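Local coordinates for YkuI protein (Bacillus subtilis, PDB 2BAS), which binds the second messenger cyclic di-GMP through its EAL domain and probably acts as a phosphodiesterase that cleaves it, at residues Y243-G248 against H279-H284; N349-D354 against I358-Y363; S369-F374 against D391-L396. All coordinates share one frame; numbering follows the deposited sequence.

How the contacts relate
The three contacts follow one another along the chain. Contact 1 comes first, joining helix 238-246 of the EAL domain to the long helix 271-311, which leads on to the C-terminal part. Contacts 2 and 3 belong to that C-terminal part and to its six-stranded antiparallel sheet. Contact 2 pairs strands 349-353 and 356-360 at one edge of the sheet. Contact 3 sets the loop before helix 374-384 against strand 388-394, at the opposite edge. Their centres are 19 Å apart. Contact 1 is more distant, its centre 41 Å from that of contact 2 and 26 Å from that of contact 3. Contacts 1 and 3 both touch the second subunit, so the dimer interface reaches both parts.

Contact 1: residues Y243-G248 against H279-H284; sequences YAWRNG and HQFITH
The first torsions of Trp245 and Phe281 bring indole and phenyl together. In Trp245, CG is anti to the backbone N (chi1 178°), which sends the indole toward helix 271-311. In Phe281, CG is anti to the carbonyl carbon (chi1 -60°), which turns the phenyl back to the pyrrole part. The methylene of Phe281 does most of the touching. Its CB lies over one face of the indole, 3.7 Å from the centroid of the Trp245 six-membered ring, in a CH-pi contact. The Phe281 ring meets the five-membered ring obliquely, with centroids 5.6 Å apart and planes at 33°. Ile282 crosses the indole at about a right angle, and its CG1 reaches Trp245 CZ2 at 3.6 Å. No hydrogen bond crosses, and all three side chains are buried. Phe278 also stacks on Trp245, and Ser369 of the second subunit packs against Trp245 and Ile282. An alanine in place of Trp245 is likely to open a gap beside Phe281 CB and Ile282 CG1, with no ring left for the CH-pi contact. This is apolar helix-to-helix packing, in which one tryptophan of helix 238-246 in the EAL domain lies against the long helix 271-311.

Contact 2: residues N349-D354 against I358-Y363; sequences NVFKQD and IYQPEY
Asn349 O accepts the backbone N-H of Gln360 at 2.8 Å in a nearly straight bond (173° at the hydrogen). The same oxygen has a CA-H...O contact from Tyr359 CA, and Tyr359 CD1 lies 3.4 Å from Asn349 O. In return, Asn349 N donates to Gln360 O. Phe351 and Ile358 form a second pair of mutual backbone bonds, so two antiparallel hydrogen-bonded pairs flank the non-hydrogen-bonded pair Val350 and Tyr359. This is a beta hairpin at one edge of the antiparallel sheet, and Val350 and Lys352 bond onward to strand 335-340 and the residue just before it. The side chains of Asn349, Phe351, Ile358 and Gln360 share one face. There the Asn349 amide lies over the Tyr363 ring, with planes 18° apart. Its ND2 sits above the ring centre and approaches Tyr363 CG to 3.3 Å. CG of Asn349 is anti to the carbonyl carbon (chi1 -82°), which brings the amide over that ring. The Gln360 side chain crosses Phe351 at a slant, its OE1 3.6 Å from Phe351 CB, and the amide is nearly parallel to the phenyl plane. On the other face, Val350 CG1 approaches the edge of the Tyr359 ring. The hydroxyl of Tyr363 hydrogen-bonds to Glu397.

Contact 3: residues S369-F374 against D391-L396; sequences SWRPYF and DLYSDL
Arg371 and Tyr393 carry this contact, joined by one hydrogen bond. Arg371 NH2 donates to Tyr393 OH at 2.9 Å, with the N-H...O angle bent to 134°. The hydroxyl sits at the edge of the guanidinium, close to its plane. The two side chains cross at about a right angle, and their flat groups are inclined at 55°. NH2 also lies 3.4 Å from Tyr393 CZ, the carbon that bears the hydroxyl. The Arg371 chain bends at its third torsion (chi3 75°) and turns the guanidinium toward the tyrosine. Arg371 CG lies over one face of the neighbouring Trp370 ring. The stronger polar partner of Tyr393 OH is Thr404 OG1, on the adjacent strand 401-409. The hydroxyl thus links the loop before helix 374-384 to the sheet edge. Tyr373 adds a looser touch, its CE2 4.3 Å from Asp391 OD1. It belongs to the type II turn from Arg371 to Phe374 and stands at the N-cap of the helix that follows. The stronger partners of Asp391 are on the second subunit: Arg224 and Lys225 of that chain form salt bridges to its two carboxylate oxygens, and Arg224 also makes a cation-pi contact with Tyr393. Asp395, nearer the arginine, pairs with Arg335. Across this contact Arg371 thus meets a neutral hydroxyl and no carboxylate, so the bond is probably a modest one.

Contact 1: residues Y243-G248 against H279-H284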
loop_
_atom_site.group_PDB
_atom_site.type_symbol
_atom_site.label_atom_id
_atom_site.label_comp_id
_atom_site.label_asym_id
_atom_site.label_seq_id
_atom_site.Cartn_x
_atom_site.Cartn_y
_atom_site.Cartn_z
ATOM N N TYR A 243 -11.388 -7.057 13.041
ATOM C CA TYR A 243 -10.383 -6.419 12.215
ATOM C C TYR A 243 -10.356 -6.971 10.790
ATOM O O TYR A 243 -10.370 -6.196 9.828
ATOM C CB TYR A 243 -9.000 -6.498 12.855
ATOM C CG TYR A 243 -7.966 -5.790 12.031
ATOM C CD1 TYR A 243 -7.706 -4.438 12.227
ATOM C CD2 TYR A 243 -7.265 -6.467 11.021
ATOM C CE1 TYR A 243 -6.762 -3.772 11.445
ATOM C CE2 TYR A 243 -6.321 -5.814 10.233
ATOM C CZ TYR A 243 -6.076 -4.465 10.452
ATOM O OH TYR A 243 -5.142 -3.810 9.681
ATOM N N ALA A 244 -10.316 -8.298 10.664
ATOM C CA ALA A 244 -10.241 -8.965 9.360
ATOM C C ALA A 244 -11.398 -8.561 8.461
ATOM O O ALA A 244 -11.220 -8.205 7.292
ATOM C CB ALA A 244 -10.230 -10.472 9.546
ATOM N N TRP A 245 -12.593 -8.605 9.035
ATOM C CA TRP A 245 -13.791 -8.283 8.307
ATOM C C TRP A 245 -13.823 -6.834 7.813
ATOM O O TRP A 245 -14.251 -6.579 6.686
ATOM C CB TRP A 245 -14.999 -8.591 9.172
ATOM C CG TRP A 245 -16.257 -8.237 8.518
ATOM C CD1 TRP A 245 -17.010 -9.034 7.713
ATOM C CD2 TRP A 245 -16.917 -6.969 8.575
ATOM N NE1 TRP A 245 -18.111 -8.343 7.274
ATOM C CE2 TRP A 245 -18.078 -7.072 7.787
ATOM C CE3 TRP A 245 -16.639 -5.757 9.220
ATOM C CZ2 TRP A 245 -18.969 -6.020 7.631
ATOM C CZ3 TRP A 245 -17.526 -4.703 9.067
ATOM C CH2 TRP A 245 -18.681 -4.842 8.277
ATOM N N ARG A 246 -13.380 -5.881 8.632
ATOM C CA ARG A 246 -13.429 -4.471 8.217
ATOM C C ARG A 246 -12.287 -4.147 7.247
ATOM O O ARG A 246 -12.316 -3.130 6.564
ATOM C CB ARG A 246 -13.438 -3.527 9.433
ATOM C CG ARG A 246 -12.134 -2.807 9.690
ATOM C CD ARG A 246 -11.775 -2.759 11.159
ATOM N NE ARG A 246 -12.475 -1.725 11.909
ATOM C CZ ARG A 246 -12.236 -1.458 13.191
ATOM N NH1 ARG A 246 -11.317 -2.161 13.849
ATOM N NH2 ARG A 246 -12.917 -0.497 13.819
ATOM N N ASN A 247 -11.302 -5.040 7.175
ATOM C CA ASN A 247 -10.126 -4.833 6.337
ATOM C C ASN A 247 -10.008 -5.744 5.122
ATOM O O ASN A 247 -8.931 -6.261 4.836
ATOM C CB ASN A 247 -8.860 -4.901 7.192
ATOM C CG ASN A 247 -8.679 -3.656 8.037
ATOM O OD1 ASN A 247 -8.253 -2.619 7.543
ATOM N ND2 ASN A 247 -9.021 -3.750 9.312
ATOM N N GLY A 248 -11.115 -5.931 4.409
ATOM C CA GLY A 248 -11.124 -6.705 3.167
ATOM C C GLY A 248 -10.917 -8.207 3.252
ATOM O O GLY A 248 -10.718 -8.853 2.226
ATOM N N HIS A 279 -23.417 -8.989 11.508
ATOM C CA HIS A 279 -24.443 -7.946 11.587
ATOM C C HIS A 279 -24.104 -6.883 12.625
ATOM O O HIS A 279 -24.440 -5.711 12.446
ATOM C CB HIS A 279 -25.823 -8.532 11.883
ATOM C CG HIS A 279 -26.534 -9.051 10.672
ATOM N ND1 HIS A 279 -26.781 -10.399 10.471
ATOM C CD2 HIS A 279 -27.059 -8.401 9.600
ATOM C CE1 HIS A 279 -27.427 -10.557 9.329
ATOM N NE2 HIS A 279 -27.605 -9.360 8.780
ATOM N N GLN A 280 -23.460 -7.301 13.711
ATOM C CA GLN A 280 -22.972 -6.369 14.712
ATOM C C GLN A 280 -21.919 -5.478 14.060
ATOM O O GLN A 280 -21.997 -4.253 14.177
ATOM C CB GLN A 280 -22.391 -7.099 15.923
ATOM C CG GLN A 280 -23.383 -8.010 16.651
ATOM C CD GLN A 280 -22.712 -8.938 17.662
ATOM O OE1 GLN A 280 -22.105 -8.484 18.633
ATOM N NE2 GLN A 280 -22.830 -10.246 17.440
ATOM N N PHE A 281 -20.969 -6.097 13.344
ATOM C CA PHE A 281 -19.919 -5.380 12.612
ATOM C C PHE A 281 -20.481 -4.367 11.612
ATOM O O PHE A 281 -19.979 -3.241 11.517
ATOM C CB PHE A 281 -18.990 -6.337 11.861
ATOM C CG PHE A 281 -18.259 -7.329 12.738
ATOM C CD1 PHE A 281 -17.970 -8.600 12.261
ATOM C CD2 PHE A 281 -17.857 -7.001 14.029
ATOM C CE1 PHE A 281 -17.294 -9.527 13.046
ATOM C CE2 PHE A 281 -17.185 -7.934 14.826
ATOM C CZ PHE A 281 -16.902 -9.193 14.328
ATOM N N ILE A 282 -21.513 -4.772 10.870
ATOM C CA ILE A 282 -22.155 -3.894 9.886
ATOM C C ILE A 282 -22.783 -2.669 10.559
ATOM O O ILE A 282 -22.486 -1.536 10.181
ATOM C CB ILE A 282 -23.199 -4.652 9.026
ATOM C CG1 ILE A 282 -22.506 -5.712 8.164
ATOM C CG2 ILE A 282 -24.006 -3.679 8.153
ATOM C CD1 ILE A 282 -23.459 -6.669 7.467
ATOM N N THR A 283 -23.626 -2.904 11.564
ATOM C CA THR A 283 -24.310 -1.825 12.296
ATOM C C THR A 283 -23.345 -0.871 13.005
ATOM O O THR A 283 -23.600 0.331 13.081
ATOM C CB THR A 283 -25.335 -2.380 13.308
ATOM O OG1 THR A 283 -24.720 -3.413 14.084
ATOM C CG2 THR A 283 -26.539 -2.971 12.585
ATOM N N HIS A 284 -22.233 -1.405 13.512
ATOM C CA HIS A 284 -21.215 -0.572 14.144
ATOM C C HIS A 284 -20.484 0.269 13.100
ATOM O O HIS A 284 -20.097 1.406 13.385
ATOM C CB HIS A 284 -20.234 -1.403 14.979
ATOM C CG HIS A 284 -19.183 -0.585 15.671
ATOM N ND1 HIS A 284 -19.467 0.258 16.725
ATOM C CD2 HIS A 284 -17.848 -0.480 15.457
ATOM C CE1 HIS A 284 -18.353 0.844 17.131
ATOM N NE2 HIS A 284 -17.358 0.412 16.379
#

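Contact 2: residues N349-D354 against I358-Y363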
loop_
_atom_site.group_PDB
_atom_site.type_symbol
_atom_site.label_atom_id
_atom_site.label_comp_id
_atom_site.label_asym_id
_atom_site.label_seq_id
_atom_site.Cartn_x
_atom_site.Cartn_y
_atom_site.Cartn_z
ATOM N N ASN A 349 0.435 31.176 3.230
ATOM C CA ASN A 349 -0.274 30.395 4.236
ATOM C C ASN A 349 -0.547 31.262 5.443
ATOM O O ASN A 349 0.218 32.196 5.722
ATOM C CB ASN A 349 0.578 29.218 4.729
ATOM C CG ASN A 349 0.532 28.019 3.813
ATOM O OD1 ASN A 349 -0.208 27.985 2.838
ATOM N ND2 ASN A 349 1.338 27.022 4.125
ATOM N N VAL A 350 -1.637 30.967 6.154
ATOM C CA VAL A 350 -1.781 31.450 7.528
ATOM C C VAL A 350 -1.653 30.198 8.375
ATOM O O VAL A 350 -2.187 29.144 8.007
ATOM C CB VAL A 350 -3.062 32.305 7.816
ATOM C CG1 VAL A 350 -3.086 33.523 6.908
ATOM C CG2 VAL A 350 -4.350 31.512 7.660
ATOM N N PHE A 351 -0.906 30.305 9.470
ATOM C CA PHE A 351 -0.490 29.135 10.228
ATOM C C PHE A 351 -0.584 29.436 11.708
ATOM O O PHE A 351 -0.160 30.501 12.156
ATOM C CB PHE A 351 0.944 28.765 9.816
ATOM C CG PHE A 351 1.526 27.590 10.546
ATOM C CD1 PHE A 351 1.234 26.291 10.149
ATOM C CD2 PHE A 351 2.401 27.780 11.609
ATOM C CE1 PHE A 351 1.789 25.188 10.809
ATOM C CE2 PHE A 351 2.961 26.682 12.283
ATOM C CZ PHE A 351 2.652 25.381 11.875
ATOM N N LYS A 352 -1.176 28.509 12.457
ATOM C CA LYS A 352 -1.342 28.666 13.901
ATOM C C LYS A 352 -0.248 27.913 14.659
ATOM O O LYS A 352 -0.253 26.677 14.730
ATOM C CB LYS A 352 -2.738 28.215 14.342
ATOM C CG LYS A 352 -3.067 28.525 15.789
ATOM C CD LYS A 352 -4.522 28.232 16.138
ATOM C CE LYS A 352 -4.864 28.902 17.465
ATOM N NZ LYS A 352 -6.174 28.494 18.054
ATOM N N GLN A 353 0.687 28.677 15.214
ATOM C CA GLN A 353 1.828 28.132 15.924
ATOM C C GLN A 353 1.776 28.622 17.359
ATOM O O GLN A 353 1.865 29.826 17.619
ATOM C CB GLN A 353 3.119 28.597 15.245
ATOM C CG GLN A 353 4.408 28.301 16.007
ATOM C CD GLN A 353 5.530 29.261 15.626
ATOM O OE1 GLN A 353 5.922 30.106 16.429
ATOM N NE2 GLN A 353 6.031 29.152 14.393
ATOM N N ASP A 354 1.624 27.683 18.289
ATOM C CA ASP A 354 1.536 28.005 19.716
ATOM C C ASP A 354 0.430 29.023 20.036
ATOM O O ASP A 354 0.652 29.967 20.785
ATOM C CB ASP A 354 2.900 28.471 20.266
ATOM C CG ASP A 354 3.776 27.314 20.753
ATOM O OD1 ASP A 354 3.806 26.243 20.111
ATOM O OD2 ASP A 354 4.446 27.482 21.793
ATOM N N ILE A 358 0.003 33.127 12.211
ATOM C CA ILE A 358 1.161 33.678 11.527
ATOM C C ILE A 358 0.911 33.707 10.016
ATOM O O ILE A 358 0.032 33.022 9.524
ATOM C CB ILE A 358 2.431 32.890 11.948
ATOM C CG1 ILE A 358 2.968 33.480 13.257
ATOM C CG2 ILE A 358 3.523 32.904 10.874
ATOM C CD1 ILE A 358 3.778 32.509 14.091
ATOM N N TYR A 359 1.649 34.538 9.290
ATOM C CA TYR A 359 1.471 34.642 7.855
ATOM C C TYR A 359 2.760 34.312 7.130
ATOM O O TYR A 359 3.788 34.961 7.338
ATOM C CB TYR A 359 0.962 36.037 7.463
ATOM C CG TYR A 359 0.956 36.293 5.967
ATOM C CD1 TYR A 359 0.122 35.561 5.104
ATOM C CD2 TYR A 359 1.780 37.263 5.410
ATOM C CE1 TYR A 359 0.117 35.797 3.726
ATOM C CE2 TYR A 359 1.782 37.506 4.033
ATOM C CZ TYR A 359 0.950 36.770 3.201
ATOM O OH TYR A 359 0.966 37.026 1.843
ATOM N N GLN A 360 2.687 33.302 6.270
ATOM C CA GLN A 360 3.844 32.826 5.523
ATOM C C GLN A 360 3.679 33.061 4.009
ATOM O O GLN A 360 3.179 32.188 3.291
ATOM C CB GLN A 360 4.079 31.345 5.827
ATOM C CG GLN A 360 4.240 31.020 7.310
ATOM C CD GLN A 360 3.988 29.552 7.629
ATOM O OE1 GLN A 360 3.159 28.889 7.001
ATOM N NE2 GLN A 360 4.692 29.046 8.625
ATOM N N PRO A 361 4.096 34.247 3.524
ATOM C CA PRO A 361 3.969 34.620 2.110
ATOM C C PRO A 361 4.716 33.700 1.142
ATOM O O PRO A 361 4.274 33.525 0.008
ATOM C CB PRO A 361 4.590 36.024 2.059
ATOM C CG PRO A 361 5.485 36.091 3.262
ATOM C CD PRO A 361 4.734 35.324 4.309
ATOM N N GLU A 362 5.834 33.128 1.588
ATOM C CA GLU A 362 6.680 32.276 0.739
ATOM C C GLU A 362 5.945 31.085 0.095
ATOM O O GLU A 362 6.363 30.582 -0.942
ATOM C CB GLU A 362 7.933 31.801 1.502
ATOM C CG GLU A 362 7.686 30.830 2.682
ATOM C CD GLU A 362 7.400 31.519 4.032
ATOM O OE1 GLU A 362 6.948 32.687 4.052
ATOM O OE2 GLU A 362 7.628 30.874 5.080
ATOM N N TYR A 363 4.844 30.659 0.698
ATOM C CA TYR A 363 4.077 29.533 0.176
ATOM C C TYR A 363 3.298 29.837 -1.093
ATOM O O TYR A 363 2.723 28.925 -1.697
ATOM C CB TYR A 363 3.128 28.990 1.239
ATOM C CG TYR A 363 3.830 28.183 2.292
ATOM C CD1 TYR A 363 4.346 28.797 3.427
ATOM C CD2 TYR A 363 3.996 26.806 2.151
ATOM C CE1 TYR A 363 4.996 28.068 4.398
ATOM C CE2 TYR A 363 4.658 26.066 3.121
ATOM C CZ TYR A 363 5.150 26.710 4.241
ATOM O OH TYR A 363 5.796 26.011 5.222
#

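Contact 3: residues S369-F374 against D391-L396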
loop_
_atom_site.group_PDB
_atom_site.type_symbol
_atom_site.label_atom_id
_atom_site.label_comp_id
_atom_site.label_asym_id
_atom_site.label_seq_id
_atom_site.Cartn_x
_atom_site.Cartn_y
_atom_site.Cartn_z
ATOM N N SER A 369 -0.134 19.763 -7.080
ATOM C CA SER A 369 -0.835 18.799 -7.905
ATOM C C SER A 369 -0.311 17.367 -7.856
ATOM O O SER A 369 -1.010 16.440 -8.277
ATOM C CB SER A 369 -0.939 19.303 -9.340
ATOM O OG SER A 369 -1.986 20.246 -9.385
ATOM N N TRP A 370 0.909 17.213 -7.332
ATOM C CA TRP A 370 1.580 15.921 -7.211
ATOM C C TRP A 370 1.050 15.131 -6.010
ATOM O O TRP A 370 1.200 13.908 -5.972
ATOM C CB TRP A 370 3.089 16.128 -7.111
ATOM C CG TRP A 370 3.412 17.150 -6.072
ATOM C CD1 TRP A 370 3.442 18.504 -6.238
ATOM C CD2 TRP A 370 3.684 16.905 -4.683
ATOM N NE1 TRP A 370 3.725 19.114 -5.044
ATOM C CE2 TRP A 370 3.886 18.160 -4.075
ATOM C CE3 TRP A 370 3.785 15.745 -3.899
ATOM C CZ2 TRP A 370 4.192 18.293 -2.710
ATOM C CZ3 TRP A 370 4.072 15.875 -2.537
ATOM C CH2 TRP A 370 4.277 17.139 -1.960
ATOM N N ARG A 371 0.431 15.817 -5.047
ATOM C CA ARG A 371 -0.169 15.160 -3.873
ATOM C C ARG A 371 -1.300 14.200 -4.263
ATOM O O ARG A 371 -2.149 14.530 -5.100
ATOM C CB ARG A 371 -0.720 16.189 -2.878
ATOM C CG ARG A 371 0.322 16.849 -1.977
ATOM C CD ARG A 371 -0.264 17.920 -1.075
ATOM N NE ARG A 371 -1.024 17.328 0.030
ATOM C CZ ARG A 371 -1.604 18.017 1.019
ATOM N NH1 ARG A 371 -1.518 19.348 1.065
ATOM N NH2 ARG A 371 -2.274 17.375 1.969
ATOM N N PRO A 372 -1.322 13.003 -3.665
ATOM C CA PRO A 372 -2.390 12.056 -3.986
ATOM C C PRO A 372 -3.757 12.663 -3.729
ATOM O O PRO A 372 -3.951 13.315 -2.683
ATOM C CB PRO A 372 -2.152 10.913 -2.991
ATOM C CG PRO A 372 -0.702 11.014 -2.631
ATOM C CD PRO A 372 -0.369 12.460 -2.674
ATOM N N TYR A 373 -4.685 12.450 -4.665
ATOM C CA TYR A 373 -6.065 12.887 -4.537
ATOM C C TYR A 373 -6.315 14.363 -4.885
ATOM O O TYR A 373 -7.473 14.813 -4.904
ATOM C CB TYR A 373 -6.557 12.688 -3.096
ATOM C CG TYR A 373 -6.522 11.280 -2.552
ATOM C CD1 TYR A 373 -6.976 10.202 -3.309
ATOM C CD2 TYR A 373 -6.072 11.036 -1.250
ATOM C CE1 TYR A 373 -6.950 8.910 -2.806
ATOM C CE2 TYR A 373 -6.046 9.747 -0.734
ATOM C CZ TYR A 373 -6.494 8.691 -1.516
ATOM O OH TYR A 373 -6.483 7.407 -1.008
ATOM N N PHE A 374 -5.260 15.134 -5.126
ATOM C CA PHE A 374 -5.441 16.570 -5.267
ATOM C C PHE A 374 -6.309 16.987 -6.480
ATOM O O PHE A 374 -7.256 17.763 -6.328
ATOM C CB PHE A 374 -4.097 17.314 -5.242
ATOM C CG PHE A 374 -4.245 18.808 -5.217
ATOM C CD1 PHE A 374 -4.203 19.502 -4.022
ATOM C CD2 PHE A 374 -4.444 19.519 -6.398
ATOM C CE1 PHE A 374 -4.357 20.886 -3.989
ATOM C CE2 PHE A 374 -4.595 20.903 -6.379
ATOM C CZ PHE A 374 -4.553 21.582 -5.166
ATOM N N ASP A 391 -9.495 11.959 4.525
ATOM C CA ASP A 391 -9.286 10.948 5.556
ATOM C C ASP A 391 -8.089 11.344 6.428
ATOM O O ASP A 391 -7.443 12.350 6.157
ATOM C CB ASP A 391 -9.053 9.569 4.931
ATOM C CG ASP A 391 -7.935 9.566 3.912
ATOM O OD1 ASP A 391 -7.900 10.466 3.031
ATOM O OD2 ASP A 391 -7.117 8.635 3.957
ATOM N N LEU A 392 -7.828 10.573 7.486
ATOM C CA LEU A 392 -6.706 10.810 8.385
ATOM C C LEU A 392 -5.391 10.572 7.681
ATOM O O LEU A 392 -5.135 9.478 7.155
ATOM C CB LEU A 392 -6.772 9.873 9.588
ATOM C CG LEU A 392 -7.917 10.132 10.567
ATOM C CD1 LEU A 392 -8.235 8.872 11.389
ATOM C CD2 LEU A 392 -7.627 11.358 11.441
ATOM N N TYR A 393 -4.550 11.593 7.685
ATOM C CA TYR A 393 -3.197 11.464 7.177
ATOM C C TYR A 393 -2.228 12.307 8.011
ATOM O O TYR A 393 -2.644 13.166 8.786
ATOM C CB TYR A 393 -3.162 11.833 5.707
ATOM C CG TYR A 393 -3.259 13.309 5.426
ATOM C CD1 TYR A 393 -2.105 14.064 5.180
ATOM C CD2 TYR A 393 -4.493 13.946 5.375
ATOM C CE1 TYR A 393 -2.178 15.426 4.906
ATOM C CE2 TYR A 393 -4.579 15.319 5.085
ATOM C CZ TYR A 393 -3.412 16.045 4.858
ATOM O OH TYR A 393 -3.469 17.390 4.593
ATOM N N SER A 394 -0.934 12.066 7.856
ATOM C CA SER A 394 0.066 12.725 8.705
ATOM C C SER A 394 0.592 14.057 8.124
ATOM O O SER A 394 1.089 14.097 6.994
ATOM C CB SER A 394 1.202 11.751 8.966
ATOM O OG SER A 394 2.183 12.338 9.788
ATOM N N ASP A 395 0.481 15.144 8.885
ATOM C CA ASP A 395 0.958 16.449 8.394
ATOM C C ASP A 395 2.480 16.463 8.326
ATOM O O ASP A 395 3.143 16.216 9.331
ATOM C CB ASP A 395 0.482 17.582 9.296
ATOM C CG ASP A 395 0.935 18.945 8.809
ATOM O OD1 ASP A 395 1.897 19.465 9.388
ATOM O OD2 ASP A 395 0.349 19.489 7.845
ATOM N N LEU A 396 3.037 16.760 7.153
ATOM C CA LEU A 396 4.500 16.697 6.970
ATOM C C LEU A 396 5.312 17.660 7.823
ATOM O O LEU A 396 6.426 17.327 8.239
ATOM C CB LEU A 396 4.902 16.811 5.501
ATOM C CG LEU A 396 5.126 15.482 4.769
ATOM C CD1 LEU A 396 5.637 15.743 3.356
ATOM C CD2 LEU A 396 6.105 14.570 5.515
#